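PDB 3U7I: FMN-dependent NADH:quinone oxidoreductase 1 from Bacillus anthracis, which probably reduces quinones and cleaves the azo bond of aromatic azo compounds, using FMN as cofactor and NADH as electron donor. Local coordinates for residues M85-K93 with Y116-T126. Sequence-based numbering, arbitrary orientation.
Sequences MSEILQQFK and YMDNIMIARET
Leu89 and Ile120 bring their CA atoms to 4.9 Å where the helical segments 85-93 and 116-120 cross at -80°, axes 8.9 Å apart at closest. After Ile120 the chain leaves the helix and curls back along 85-93, bringing Glu125 and Thr126 beside Lys93. Ile120 lays CD1 over one face of the Phe92 ring, a CH-pi contact 3.6 Å from the centroid, while Tyr116 OH sits at that ring's edge. Ile88 CG2 packs 3.6 Å from Tyr116 CE1. In this flavodoxin-like fold the two helices flank strand 97-103 in sequence and cover the same side of the parallel sheet, Tyr116 resting on Leu8 and Ile10. Asn119 OD1 is buried against Met85 CG with no polar partner in the model, whereas its ND2 hydrogen-bonds to Asp115 O and Pro55 O. One water joins Met85 O, weakly, to Asn119 O; another accepts a hydrogen bond from Tyr116 OH and donates to Ile88 O and Gln91 OE1. Leu89 CD2 meets Glu125 CG at 3.6 Å. The Lys93 chain, bent at chi3 (65°), brings NZ 2.8 Å from Glu125 OE1 in a salt bridge, meeting it nearly along that oxygen's C-O bond; Gln90 NE2 adds a weak bond. Thr126 OG1 donates to Ile120 O at 2.6 Å.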
# COMPACT_ATOMS: atom_id res chain seq x y z
N MSE C 85 11.66 3.67 -15.07
CA MSE C 85 11.66 4.16 -13.69
C MSE C 85 12.34 5.53 -13.61
O MSE C 85 11.89 6.42 -12.89
CB MSE C 85 12.32 3.16 -12.75
CG MSE C 85 11.61 1.82 -12.72
SE MSE C 85 12.37 0.60 -11.42
CE MSE C 85 11.22 1.00 -9.88
N SER C 86 13.42 5.69 -14.37
CA SER C 86 14.10 6.98 -14.45
C SER C 86 13.22 8.09 -15.04
O SER C 86 13.22 9.22 -14.53
CB SER C 86 15.40 6.86 -15.23
OG SER C 86 16.02 8.14 -15.31
N GLU C 87 12.48 7.77 -16.10
CA GLU C 87 11.49 8.70 -16.69
C GLU C 87 10.50 9.16 -15.64
O GLU C 87 10.27 10.36 -15.49
CB GLU C 87 10.69 8.04 -17.81
CG GLU C 87 11.42 7.85 -19.12
CD GLU C 87 10.54 7.15 -20.16
OE1 GLU C 87 9.37 6.84 -19.85
OE2 GLU C 87 11.03 6.92 -21.29
N ILE C 88 9.90 8.21 -14.93
CA ILE C 88 8.91 8.51 -13.90
C ILE C 88 9.47 9.39 -12.77
O ILE C 88 8.80 10.32 -12.31
CB ILE C 88 8.30 7.22 -13.30
CG1 ILE C 88 7.39 6.53 -14.33
CG2 ILE C 88 7.52 7.55 -12.04
CD1 ILE C 88 6.91 5.16 -13.90
N LEU C 89 10.69 9.10 -12.33
CA LEU C 89 11.35 9.87 -11.28
C LEU C 89 11.66 11.29 -11.74
O LEU C 89 11.43 12.25 -11.00
CB LEU C 89 12.66 9.18 -10.86
CG LEU C 89 13.60 9.97 -9.95
CD1 LEU C 89 12.95 10.29 -8.60
CD2 LEU C 89 14.89 9.20 -9.75
N GLN C 90 12.18 11.43 -12.95
CA GLN C 90 12.55 12.75 -13.45
C GLN C 90 11.32 13.62 -13.71
O GLN C 90 11.37 14.84 -13.52
CB GLN C 90 13.49 12.65 -14.66
CG GLN C 90 14.83 12.01 -14.31
CD GLN C 90 15.57 12.74 -13.18
OE1 GLN C 90 15.65 13.97 -13.17
NE2 GLN C 90 16.12 11.97 -12.24
N GLN C 91 10.22 13.00 -14.12
CA GLN C 91 8.94 13.71 -14.23
C GLN C 91 8.46 14.22 -12.85
O GLN C 91 8.08 15.38 -12.70
CB GLN C 91 7.87 12.82 -14.89
CG GLN C 91 6.47 13.44 -14.92
CD GLN C 91 5.41 12.50 -15.51
OE1 GLN C 91 5.26 11.35 -15.09
NE2 GLN C 91 4.68 13.00 -16.50
N PHE C 92 8.49 13.34 -11.85
CA PHE C 92 8.17 13.74 -10.47
C PHE C 92 9.03 14.93 -9.99
O PHE C 92 8.51 15.90 -9.44
CB PHE C 92 8.27 12.53 -9.52
CG PHE C 92 7.97 12.87 -8.09
CD1 PHE C 92 6.65 12.92 -7.64
CD2 PHE C 92 8.98 13.15 -7.20
CE1 PHE C 92 6.36 13.25 -6.32
CE2 PHE C 92 8.70 13.48 -5.88
CZ PHE C 92 7.39 13.53 -5.44
N LYS C 93 10.34 14.85 -10.18
CA LYS C 93 11.22 15.92 -9.71
C LYS C 93 10.99 17.26 -10.42
O LYS C 93 11.35 18.31 -9.89
CB LYS C 93 12.69 15.49 -9.82
CG LYS C 93 13.08 14.38 -8.83
CD LYS C 93 14.56 14.01 -8.91
CE LYS C 93 15.45 15.17 -8.47
NZ LYS C 93 16.88 14.79 -8.48
N TYR C 116 4.17 3.41 -7.56
CA TYR C 116 4.62 4.76 -7.93
C TYR C 116 5.56 5.31 -6.86
O TYR C 116 6.59 5.91 -7.19
CB TYR C 116 3.42 5.70 -8.15
CG TYR C 116 3.83 7.08 -8.64
CD1 TYR C 116 4.13 7.30 -9.98
CD2 TYR C 116 3.91 8.15 -7.76
CE1 TYR C 116 4.50 8.57 -10.43
CE2 TYR C 116 4.29 9.42 -8.20
CZ TYR C 116 4.58 9.63 -9.53
OH TYR C 116 4.95 10.90 -9.95
N MSE C 117 5.23 5.11 -5.59
CA MSE C 117 6.12 5.55 -4.52
C MSE C 117 7.48 4.87 -4.69
O MSE C 117 8.51 5.48 -4.44
CB MSE C 117 5.55 5.24 -3.12
CG MSE C 117 4.21 5.92 -2.80
SE MSE C 117 4.26 7.85 -2.96
CE MSE C 117 5.71 8.20 -1.68
N ASP C 118 7.46 3.62 -5.13
CA ASP C 118 8.71 2.85 -5.30
C ASP C 118 9.58 3.39 -6.46
O ASP C 118 10.79 3.13 -6.51
CB ASP C 118 8.42 1.35 -5.48
CG ASP C 118 7.86 0.70 -4.22
OD1 ASP C 118 8.04 1.25 -3.11
OD2 ASP C 118 7.24 -0.39 -4.35
N ASN C 119 8.96 4.13 -7.37
CA ASN C 119 9.65 4.78 -8.49
C ASN C 119 10.26 6.14 -8.13
O ASN C 119 11.29 6.53 -8.68
CB ASN C 119 8.69 4.97 -9.67
CG ASN C 119 8.53 3.71 -10.51
OD1 ASN C 119 9.14 3.58 -11.57
ND2 ASN C 119 7.68 2.79 -10.04
N ILE C 120 9.62 6.85 -7.20
CA ILE C 120 10.02 8.23 -6.89
C ILE C 120 10.80 8.40 -5.58
O ILE C 120 11.43 9.44 -5.37
CB ILE C 120 8.80 9.17 -6.89
CG1 ILE C 120 7.87 8.83 -5.73
CG2 ILE C 120 8.07 9.11 -8.25
CD1 ILE C 120 6.89 9.92 -5.41
N MSE C 121 10.75 7.41 -4.69
CA MSE C 121 11.59 7.48 -3.48
C MSE C 121 12.92 6.80 -3.73
O MSE C 121 13.06 5.58 -3.52
CB MSE C 121 10.89 6.88 -2.26
CG MSE C 121 9.73 7.73 -1.76
SE MSE C 121 8.89 6.93 -0.24
CE MSE C 121 10.39 7.03 1.01
N ILE C 122 13.90 7.59 -4.18
CA ILE C 122 15.18 7.09 -4.67
C ILE C 122 16.32 7.85 -3.99
O ILE C 122 16.33 9.08 -3.97
CB ILE C 122 15.29 7.27 -6.21
CG1 ILE C 122 14.15 6.53 -6.92
CG2 ILE C 122 16.63 6.78 -6.74
CD1 ILE C 122 14.18 5.05 -6.74
N ALA C 123 17.28 7.11 -3.43
CA ALA C 123 18.41 7.72 -2.73
C ALA C 123 19.28 8.52 -3.69
O ALA C 123 19.46 8.15 -4.85
CB ALA C 123 19.24 6.65 -2.00
N ARG C 124 19.81 9.64 -3.19
CA ARG C 124 20.63 10.53 -4.01
C ARG C 124 19.79 11.34 -5.01
O ARG C 124 20.32 12.19 -5.73
CB ARG C 124 21.74 9.74 -4.73
CG ARG C 124 22.94 9.37 -3.84
CD ARG C 124 23.73 8.18 -4.40
NE ARG C 124 24.13 8.39 -5.79
CZ ARG C 124 24.08 7.45 -6.73
NH1 ARG C 124 24.46 7.73 -7.97
NH2 ARG C 124 23.65 6.23 -6.43
N GLU C 125 18.48 11.07 -5.05
CA GLU C 125 17.57 11.75 -5.96
C GLU C 125 16.49 12.55 -5.22
O GLU C 125 16.46 13.78 -5.30
CB GLU C 125 16.92 10.76 -6.94
CG GLU C 125 17.89 10.17 -7.98
CD GLU C 125 18.36 11.21 -9.00
OE1 GLU C 125 17.70 12.25 -9.16
OE2 GLU C 125 19.40 10.97 -9.66
N THR C 126 15.59 11.87 -4.51
CA THR C 126 14.56 12.60 -3.76
C THR C 126 14.83 12.61 -2.25
O THR C 126 14.21 13.37 -1.50
CB THR C 126 13.14 12.08 -4.08
OG1 THR C 126 13.06 10.69 -3.75
CG2 THR C 126 12.83 12.26 -5.58
O HOH W 1 13.02 5.53 -10.35
O HOH W 2 6.26 10.75 -12.45